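Local coordinates for protein putative SnoaL-like polyketide cyclase (Shewanella putrefaciens, PDB 3GZB) that is a putative SnoaL-like polyketide cyclase of the NTF2 superfamily that may close rings in polyketide intermediates, at residues Met30-Glu35 and Lys39-Phe44; Gly17-Glu22 and Glu85-Ala90. All coordinates share one frame; numbering follows the deposited sequence.

Interaction 1 of 2, residues Met30-Glu35 and Lys39-Phe44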
HETATM    1  N   MSE A  30      -2.673 -14.760   4.482  1.00  7.49           N
HETATM    2  CA  MSE A  30      -3.550 -13.850   5.187  1.00  7.92           C
HETATM    3  C   MSE A  30      -4.677 -14.593   5.920  1.00 10.24           C
HETATM    4  O   MSE A  30      -5.121 -14.130   6.971  1.00  9.80           O
HETATM    5  CB  MSE A  30      -4.116 -12.811   4.243  1.00  7.98           C
HETATM    6  CG  MSE A  30      -3.080 -11.910   3.651  1.00  6.98           C
HETATM    7 SE   MSE A  30      -2.041 -10.869   4.900  0.75  9.45          SE
HETATM    8  CE  MSE A  30      -3.467  -9.929   5.809  1.00 18.16           C
ATOM      9  N   ASP A  31      -5.206 -15.658   5.340  1.00  8.96           N
ATOM     10  CA  ASP A  31      -6.222 -16.446   6.054  1.00 10.36           C
ATOM     11  C   ASP A  31      -5.598 -17.025   7.339  1.00 11.46           C
ATOM     12  O   ASP A  31      -6.216 -16.936   8.414  1.00 11.05           O
ATOM     13  CB  ASP A  31      -6.822 -17.552   5.163  1.00  9.94           C
ATOM     14  CG  ASP A  31      -7.956 -17.021   4.282  1.00 14.69           C
ATOM     15  OD1 ASP A  31      -8.508 -15.973   4.651  1.00 16.30           O
ATOM     16  OD2 ASP A  31      -8.303 -17.639   3.244  1.00 13.29           O
ATOM     17  N   ALA A  32      -4.393 -17.561   7.265  1.00  9.99           N
ATOM     18  CA  ALA A  32      -3.706 -18.057   8.483  1.00  8.96           C
ATOM     19  C   ALA A  32      -3.503 -16.966   9.523  1.00 10.72           C
ATOM     20  O   ALA A  32      -3.782 -17.140  10.707  1.00 10.60           O
ATOM     21  CB  ALA A  32      -2.355 -18.736   8.134  1.00 11.18           C
ATOM     22  N   LEU A  33      -3.030 -15.813   9.073  1.00  8.96           N
ATOM     23  CA  LEU A  33      -2.768 -14.707   9.992  1.00  8.00           C
ATOM     24  C   LEU A  33      -4.030 -14.260  10.726  1.00  9.32           C
ATOM     25  O   LEU A  33      -4.039 -14.127  11.952  1.00 10.04           O
ATOM     26  CB  LEU A  33      -2.177 -13.526   9.194  1.00  8.92           C
ATOM     27  CG  LEU A  33      -1.860 -12.253   9.964  1.00  8.77           C
ATOM     28  CD1 LEU A  33      -0.638 -12.462  10.901  1.00 12.62           C
ATOM     29  CD2 LEU A  33      -1.594 -11.103   8.984  1.00 12.77           C
ATOM     30  N   THR A  34      -5.091 -14.015   9.943  1.00  8.67           N
ATOM     31  CA  THR A  34      -6.294 -13.444  10.508  1.00  8.63           C
ATOM     32  C   THR A  34      -7.098 -14.428  11.343  1.00 10.64           C
ATOM     33  O   THR A  34      -7.914 -13.992  12.152  1.00 10.72           O
ATOM     34  CB  THR A  34      -7.171 -12.757   9.442  1.00  9.29           C
ATOM     35  OG1 THR A  34      -7.658 -13.774   8.535  1.00 11.28           O
ATOM     36  CG2 THR A  34      -6.424 -11.611   8.668  1.00 11.27           C
ATOM     37  N   GLU A  35      -6.870 -15.736  11.166  1.00 10.28           N
ATOM     38  CA  GLU A  35      -7.415 -16.823  11.987  0.50 10.29           C
ATOM     39  C   GLU A  35      -6.517 -17.181  13.183  1.00 11.13           C
ATOM     40  O   GLU A  35      -6.846 -18.089  13.957  1.00 11.15           O
ATOM     41  CB  GLU A  35      -7.553 -18.089  11.100  0.50  8.60           C
ATOM     42  CG  GLU A  35      -8.546 -17.960   9.941  0.50  9.49           C
ATOM     43  CD  GLU A  35      -8.361 -19.070   8.902  0.50 11.12           C
ATOM     44  OE1 GLU A  35      -7.550 -20.024   9.153  0.50 16.76           O
ATOM     45  OE2 GLU A  35      -9.010 -18.963   7.842  0.50 17.22           O
ATOM     46  N   LYS A  39       0.489 -22.277  13.637  1.00 14.25           N
ATOM     47  CA  LYS A  39       1.124 -23.490  13.099  1.00 14.44           C
ATOM     48  C   LYS A  39       1.351 -23.363  11.596  1.00 13.56           C
ATOM     49  O   LYS A  39       2.464 -23.629  11.082  1.00 14.10           O
ATOM     50  CB  LYS A  39       0.285 -24.744  13.453  1.00 17.04           C
ATOM     51  CG  LYS A  39       0.991 -26.005  13.022  1.00 27.78           C
ATOM     52  CD  LYS A  39       0.162 -27.282  13.241  1.00 35.06           C
ATOM     53  CE  LYS A  39       0.856 -28.497  12.594  1.00 38.00           C
ATOM     54  NZ  LYS A  39      -0.120 -29.420  11.919  1.00 48.05           N
ATOM     55  N   THR A  40       0.349 -22.868  10.880  1.00 11.16           N
ATOM     56  CA  THR A  40       0.496 -22.639   9.445  1.00 12.38           C
ATOM     57  C   THR A  40       1.360 -21.436   9.197  1.00 12.01           C
ATOM     58  O   THR A  40       2.212 -21.439   8.314  1.00 11.76           O
ATOM     59  CB  THR A  40      -0.869 -22.440   8.783  1.00 11.33           C
ATOM     60  OG1 THR A  40      -1.647 -23.643   8.926  1.00 16.36           O
ATOM     61  CG2 THR A  40      -0.738 -22.073   7.295  1.00 15.86           C
ATOM     62  N   LEU A  41       1.123 -20.367   9.951  1.00 11.07           N
ATOM     63  CA  LEU A  41       1.827 -19.123   9.699  1.00 11.57           C
ATOM     64  C   LEU A  41       3.335 -19.280   9.788  1.00 10.21           C
ATOM     65  O   LEU A  41       4.073 -18.754   8.932  1.00 11.65           O
ATOM     66  CB  LEU A  41       1.366 -18.004  10.635  1.00 10.95           C
ATOM     67  CG  LEU A  41       1.640 -16.581  10.126  1.00 13.60           C
ATOM     68  CD1 LEU A  41       0.750 -16.251   8.940  1.00 10.82           C
ATOM     69  CD2 LEU A  41       1.463 -15.495  11.219  1.00 14.27           C
ATOM     70  N   ILE A  42       3.830 -20.047  10.762  1.00 10.58           N
ATOM     71  CA  ILE A  42       5.281 -20.112  10.915  1.00 13.63           C
ATOM     72  C   ILE A  42       5.933 -20.834   9.725  1.00 13.88           C
ATOM     73  O   ILE A  42       7.121 -20.591   9.461  1.00 12.70           O
ATOM     74  CB  ILE A  42       5.692 -20.667  12.269  1.00 17.01           C
ATOM     75  CG1 ILE A  42       7.136 -20.242  12.612  1.00 18.87           C
ATOM     76  CG2 ILE A  42       5.461 -22.161  12.290  1.00 14.91           C
ATOM     77  CD1 ILE A  42       7.595 -20.670  14.023  1.00 20.85           C
ATOM     78  N   THR A  43       5.182 -21.675   9.002  1.00 10.92           N
ATOM     79  CA  THR A  43       5.711 -22.299   7.754  1.00 10.94           C
ATOM     80  C   THR A  43       6.082 -21.275   6.691  1.00 10.95           C
ATOM     81  O   THR A  43       6.865 -21.578   5.783  1.00 11.50           O
ATOM     82  CB  THR A  43       4.783 -23.332   7.136  1.00 11.95           C
ATOM     83  OG1 THR A  43       3.700 -22.734   6.444  1.00 13.43           O
ATOM     84  CG2 THR A  43       4.264 -24.370   8.167  1.00 15.24           C
ATOM     85  N   PHE A  44       5.540 -20.059   6.780  1.00  9.69           N
ATOM     86  CA  PHE A  44       5.827 -19.050   5.800  1.00  9.26           C
ATOM     87  C   PHE A  44       7.039 -18.195   6.191  1.00 10.16           C
ATOM     88  O   PHE A  44       7.435 -17.313   5.422  1.00 10.93           O
ATOM     89  CB  PHE A  44       4.643 -18.080   5.642  1.00 10.07           C
ATOM     90  CG  PHE A  44       3.486 -18.639   4.861  1.00 10.19           C
ATOM     91  CD1 PHE A  44       2.452 -19.310   5.501  1.00 10.63           C
ATOM     92  CD2 PHE A  44       3.410 -18.450   3.492  1.00 11.87           C
ATOM     93  CE1 PHE A  44       1.369 -19.796   4.741  1.00 12.42           C
ATOM     94  CE2 PHE A  44       2.331 -18.950   2.765  1.00 11.08           C
ATOM     95  CZ  PHE A  44       1.339 -19.610   3.381  1.00 12.03           C
TER

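Interaction 2 of 2, residues Gly17-Glu22 and Glu85-Ala90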
ATOM      1  N   GLY A  17      -9.150 -19.515 -12.066  1.00 10.69           N
ATOM      2  CA  GLY A  17      -8.309 -19.637 -13.223  1.00 12.23           C
ATOM      3  C   GLY A  17      -7.699 -18.336 -13.672  1.00 12.53           C
ATOM      4  O   GLY A  17      -6.940 -18.323 -14.638  1.00 17.70           O
ATOM      5  N   GLU A  18      -8.080 -17.251 -13.017  1.00 12.03           N
ATOM      6  CA  GLU A  18      -7.603 -15.913 -13.343  1.00 14.74           C
ATOM      7  C   GLU A  18      -6.689 -15.276 -12.288  1.00 14.90           C
ATOM      8  O   GLU A  18      -6.181 -14.171 -12.522  1.00 15.66           O
ATOM      9  CB  GLU A  18      -8.796 -14.991 -13.542  1.00 18.27           C
ATOM     10  CG  GLU A  18      -9.668 -15.397 -14.737  1.00 28.99           C
ATOM     11  CD  GLU A  18     -10.871 -14.475 -14.949  1.00 43.95           C
ATOM     12  OE1 GLU A  18     -11.104 -13.554 -14.129  1.00 49.80           O
ATOM     13  OE2 GLU A  18     -11.590 -14.682 -15.956  1.00 57.29           O
HETATM   14  N   MSE A  19      -6.509 -15.886 -11.124  1.00 10.41           N
HETATM   15  CA  MSE A  19      -5.725 -15.244 -10.081  1.00  9.86           C
HETATM   16  C   MSE A  19      -4.283 -15.704 -10.143  1.00 11.20           C
HETATM   17  O   MSE A  19      -4.010 -16.900 -10.109  1.00  9.71           O
HETATM   18  CB  MSE A  19      -6.273 -15.573  -8.706  1.00  9.55           C
HETATM   19  CG  MSE A  19      -5.535 -14.788  -7.644  1.00 10.91           C
HETATM   20 SE   MSE A  19      -6.222 -15.044  -5.817  0.75  8.50          SE
HETATM   21  CE  MSE A  19      -7.888 -14.158  -6.069  1.00 17.15           C
ATOM     22  N   PRO A  20      -3.325 -14.784 -10.241  1.00  9.12           N
ATOM     23  CA  PRO A  20      -1.937 -15.179 -10.305  1.00 11.08           C
ATOM     24  C   PRO A  20      -1.533 -16.037  -9.098  1.00 10.43           C
ATOM     25  O   PRO A  20      -2.057 -15.855  -7.989  1.00  9.36           O
ATOM     26  CB  PRO A  20      -1.229 -13.832 -10.234  1.00 11.38           C
ATOM     27  CG  PRO A  20      -2.167 -12.892 -10.899  1.00 10.62           C
ATOM     28  CD  PRO A  20      -3.480 -13.318 -10.386  1.00  9.83           C
ATOM     29  N   GLN A  21      -0.616 -16.962  -9.287  1.00  8.63           N
ATOM     30  CA  GLN A  21      -0.197 -17.820  -8.189  1.00  8.00           C
ATOM     31  C   GLN A  21       0.338 -17.035  -6.964  1.00  8.87           C
ATOM     32  O   GLN A  21       0.228 -17.488  -5.833  1.00  8.26           O
ATOM     33  CB  GLN A  21       0.824 -18.837  -8.652  1.00 10.71           C
ATOM     34  CG  GLN A  21       0.289 -19.862  -9.676  1.00  9.79           C
ATOM     35  CD  GLN A  21      -0.764 -20.844  -9.125  1.00 11.22           C
ATOM     36  OE1 GLN A  21      -0.867 -21.114  -7.878  1.00 14.05           O
ATOM     37  NE2 GLN A  21      -1.513 -21.401 -10.051  1.00  6.76           N
ATOM     38  N   GLU A  22       0.992 -15.909  -7.225  1.00  9.87           N
ATOM     39  CA  GLU A  22       1.543 -15.097  -6.135  1.00  8.83           C
ATOM     40  C   GLU A  22       0.420 -14.559  -5.246  1.00  9.69           C
ATOM     41  O   GLU A  22       0.465 -14.594  -4.035  1.00  8.76           O
ATOM     42  CB  GLU A  22       2.373 -13.934  -6.727  1.00  9.73           C
ATOM     43  CG  GLU A  22       3.526 -14.412  -7.572  1.00 11.44           C
ATOM     44  CD  GLU A  22       3.247 -14.609  -9.040  1.00 15.72           C
ATOM     45  OE1 GLU A  22       2.085 -14.766  -9.500  1.00 12.08           O
ATOM     46  OE2 GLU A  22       4.268 -14.618  -9.788  1.00 22.21           O
ATOM     47  N   GLU A  85     -10.464  -4.164  -0.804  1.00 11.12           N
ATOM     48  CA  GLU A  85     -11.000  -3.389  -1.911  1.00 12.47           C
ATOM     49  C   GLU A  85     -10.287  -3.665  -3.225  1.00 13.18           C
ATOM     50  O   GLU A  85     -10.908  -3.632  -4.320  1.00 12.95           O
ATOM     51  CB  GLU A  85     -10.922  -1.901  -1.582  1.00 15.17           C
ATOM     52  CG  GLU A  85     -11.794  -1.536  -0.384  1.00 21.91           C
ATOM     53  CD  GLU A  85     -13.284  -1.779  -0.594  1.00 36.25           C
ATOM     54  OE1 GLU A  85     -13.762  -1.656  -1.753  1.00 36.41           O
ATOM     55  OE2 GLU A  85     -13.974  -2.076   0.417  1.00 32.24           O
ATOM     56  N   HIS A  86      -8.987  -3.922  -3.164  1.00 11.72           N
ATOM     57  CA  HIS A  86      -8.203  -4.205  -4.339  1.00 11.57           C
ATOM     58  C   HIS A  86      -6.937  -4.963  -3.985  1.00 11.61           C
ATOM     59  O   HIS A  86      -6.334  -4.736  -2.941  1.00 13.99           O
ATOM     60  CB  HIS A  86      -7.934  -2.877  -5.061  1.00 17.22           C
ATOM     61  CG  HIS A  86      -7.411  -3.044  -6.435  1.00 19.63           C
ATOM     62  ND1 HIS A  86      -7.988  -3.901  -7.357  1.00 22.38           N
ATOM     63  CD2 HIS A  86      -6.379  -2.445  -7.068  1.00 20.96           C
ATOM     64  CE1 HIS A  86      -7.307  -3.832  -8.491  1.00 25.84           C
ATOM     65  NE2 HIS A  86      -6.327  -2.968  -8.333  1.00 17.25           N
HETATM   66  N   MSE A  87      -6.576  -5.937  -4.803  1.00  9.15           N
HETATM   67  CA  MSE A  87      -5.310  -6.673  -4.691  1.00  9.73           C
HETATM   68  C   MSE A  87      -4.681  -6.728  -6.083  1.00  9.05           C
HETATM   69  O   MSE A  87      -5.373  -6.957  -7.110  1.00 10.41           O
HETATM   70  CB  MSE A  87      -5.538  -8.098  -4.148  1.00  9.41           C
HETATM   71  CG  MSE A  87      -4.269  -8.985  -4.147  1.00 10.36           C
HETATM   72 SE   MSE A  87      -4.439 -10.640  -3.167  0.75  9.29          SE
HETATM   73  CE  MSE A  87      -5.960 -11.404  -4.085  1.00 10.21           C
ATOM     74  N   TYR A  88      -3.386  -6.497  -6.127  1.00  7.66           N
ATOM     75  CA  TYR A  88      -2.624  -6.645  -7.350  1.00  7.90           C
ATOM     76  C   TYR A  88      -1.228  -7.120  -7.046  1.00  8.39           C
ATOM     77  O   TYR A  88      -0.826  -7.231  -5.860  1.00  9.74           O
ATOM     78  CB  TYR A  88      -2.573  -5.306  -8.143  1.00  8.57           C
ATOM     79  CG  TYR A  88      -2.207  -4.042  -7.370  1.00  8.75           C
ATOM     80  CD1 TYR A  88      -3.124  -3.404  -6.536  1.00  9.06           C
ATOM     81  CD2 TYR A  88      -0.927  -3.490  -7.474  1.00  8.43           C
ATOM     82  CE1 TYR A  88      -2.789  -2.177  -5.910  1.00  9.98           C
ATOM     83  CE2 TYR A  88      -0.589  -2.294  -6.805  1.00  8.82           C
ATOM     84  CZ  TYR A  88      -1.510  -1.665  -6.065  1.00  8.38           C
ATOM     85  OH  TYR A  88      -1.287  -0.467  -5.376  1.00  9.86           O
ATOM     86  N   ASN A  89      -0.478  -7.458  -8.101  1.00  7.68           N
ATOM     87  CA  ASN A  89       0.879  -7.931  -7.887  1.00  8.34           C
ATOM     88  C   ASN A  89       1.802  -7.516  -9.013  1.00  8.06           C
ATOM     89  O   ASN A  89       1.367  -7.345 -10.163  1.00  9.11           O
ATOM     90  CB  ASN A  89       0.975  -9.464  -7.665  1.00  8.64           C
ATOM     91  CG  ASN A  89       0.750 -10.292  -8.924  1.00  9.03           C
ATOM     92  OD1 ASN A  89      -0.354 -10.290  -9.440  1.00  8.98           O
ATOM     93  ND2 ASN A  89       1.815 -10.901  -9.469  1.00 10.32           N
ATOM     94  N   ALA A  90       3.057  -7.357  -8.638  1.00  7.31           N
ATOM     95  CA  ALA A  90       4.170  -7.173  -9.576  1.00  9.63           C
ATOM     96  C   ALA A  90       5.140  -8.289  -9.300  1.00  8.97           C
ATOM     97  O   ALA A  90       5.893  -8.267  -8.311  1.00 10.00           O
ATOM     98  CB  ALA A  90       4.870  -5.765  -9.333  1.00 10.52           C
TER
HETATM   99  O   HOH W   1       1.872 -12.430 -11.927  1.00 22.90           O

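Interaction 1 of 2, residues Met30-Glu35 and Lys39-Phe44
A32 and L33 pack against T40 and L41 in a small, buried, largely apolar contact between two consecutive helices, the C-terminal end of helix 21-34 and the short helix 38-42. The CA atoms of A32 and L41 stand 5.8 Å apart, a close approach that fits the small A32 side chain at this position. No hydrogen bond crosses, and only 179 Å² is buried, counting both sides. A32 CB points at the second helix and touches the branch methyl of T40, with 3.8 Å between A32 CB and T40 CG2. The -63° chi1 of T40 sets its hydroxyl beside the backbone N, where it hydrogen-bonds to D37 in the intervening turn, and puts the methyl CG2 anti to that N, facing A32. L41 divides its two methyls. CD1 lies over the N, CA and CB of L33, 3.8 Å from L33 N, and also reaches A32 CB at 4.1 Å; CD2 meets the branch end of L33, with L41 CD2 and L33 CD1 3.7 Å apart. The two leucine side chains run obliquely past one another. Within each segment a threonine hydroxyl bonds back to a carbonyl. T34 OG1 and T34 N grip M30 O from opposite faces of its carbonyl plane, the hydroxyl at 3.0 Å, and T43 OG1 donates to T40 O at 2.7 Å in the carbonyl plane, with a C=O...donor angle of 151°. Beyond the pair, helix 63-73 supplies the next layer: L70 touches both L33 and L41, and I67 touches L41. Y29, one turn back on helix 21-34, packs on L41 and meets the F44 ring edge-to-face, while M30, a selenomethionine here whose CB points away from segment 39-44, packs on M96 and Y100 of strand 93-103.

Interaction 2 of 2, residues Gly17-Glu22 and Glu85-Ala90
N89 faces P20 and E22 across the gap between strand 86-90 and the start of helix 21-34. From CB, which points at the helix, the chain turns so that CG sits between the backbone N and the carbonyl carbon (chi1 73°), bringing the amide up to the N-cap residue P20. Its oxygen meets the CB-CG side of the proline, N89 OD1 lying 3.5 Å from P20 CG, and is also hydrogen-bonded by Q23. Its nitrogen lies 3.9 Å from E22 OE1, too far for a direct bond, with carboxylate and amide planes 32° apart. A water closes that gap: it accepts from N89 ND2 at 2.9 Å and donates weakly to E22 OE1 at 3.4 Å. G91 O is a further partner of N89 ND2. Y88, whose CB points away from segment 17-22, hydrogen-bonds through its hydroxyl to L141 O of the second subunit. M87, two residues before N89, meets M19, just before P20; these selenomethionines cross at about a right angle, 3.9 Å between their CE atoms. V10 and, on helix 21-34, V27 touch both of them, and M87 also packs on V94 and M96 of strand 93-103, the antiparallel partner of strand 86-90.

Helix 21-34 carries both contacts: its first turn, with the residues leading into it, forms interaction 2, and its last turns form interaction 1. The contact centres are about 19 Å apart and the nearest atoms about 7 Å, so the two do not touch. Interaction 1 lies deeper, its centre about 10 Å from the chain centre against about 16 Å for interaction 2. They lie at the two ends of the helix, one facing strand 86-90 and the other helix 38-42, consistent with the NTF2-like design of helices packed on a curved sheet. L33 of interaction 1 comes within about 4 Å of a bound methylpentanediol, probably from the crystallisation liquor, which may mark a pocket.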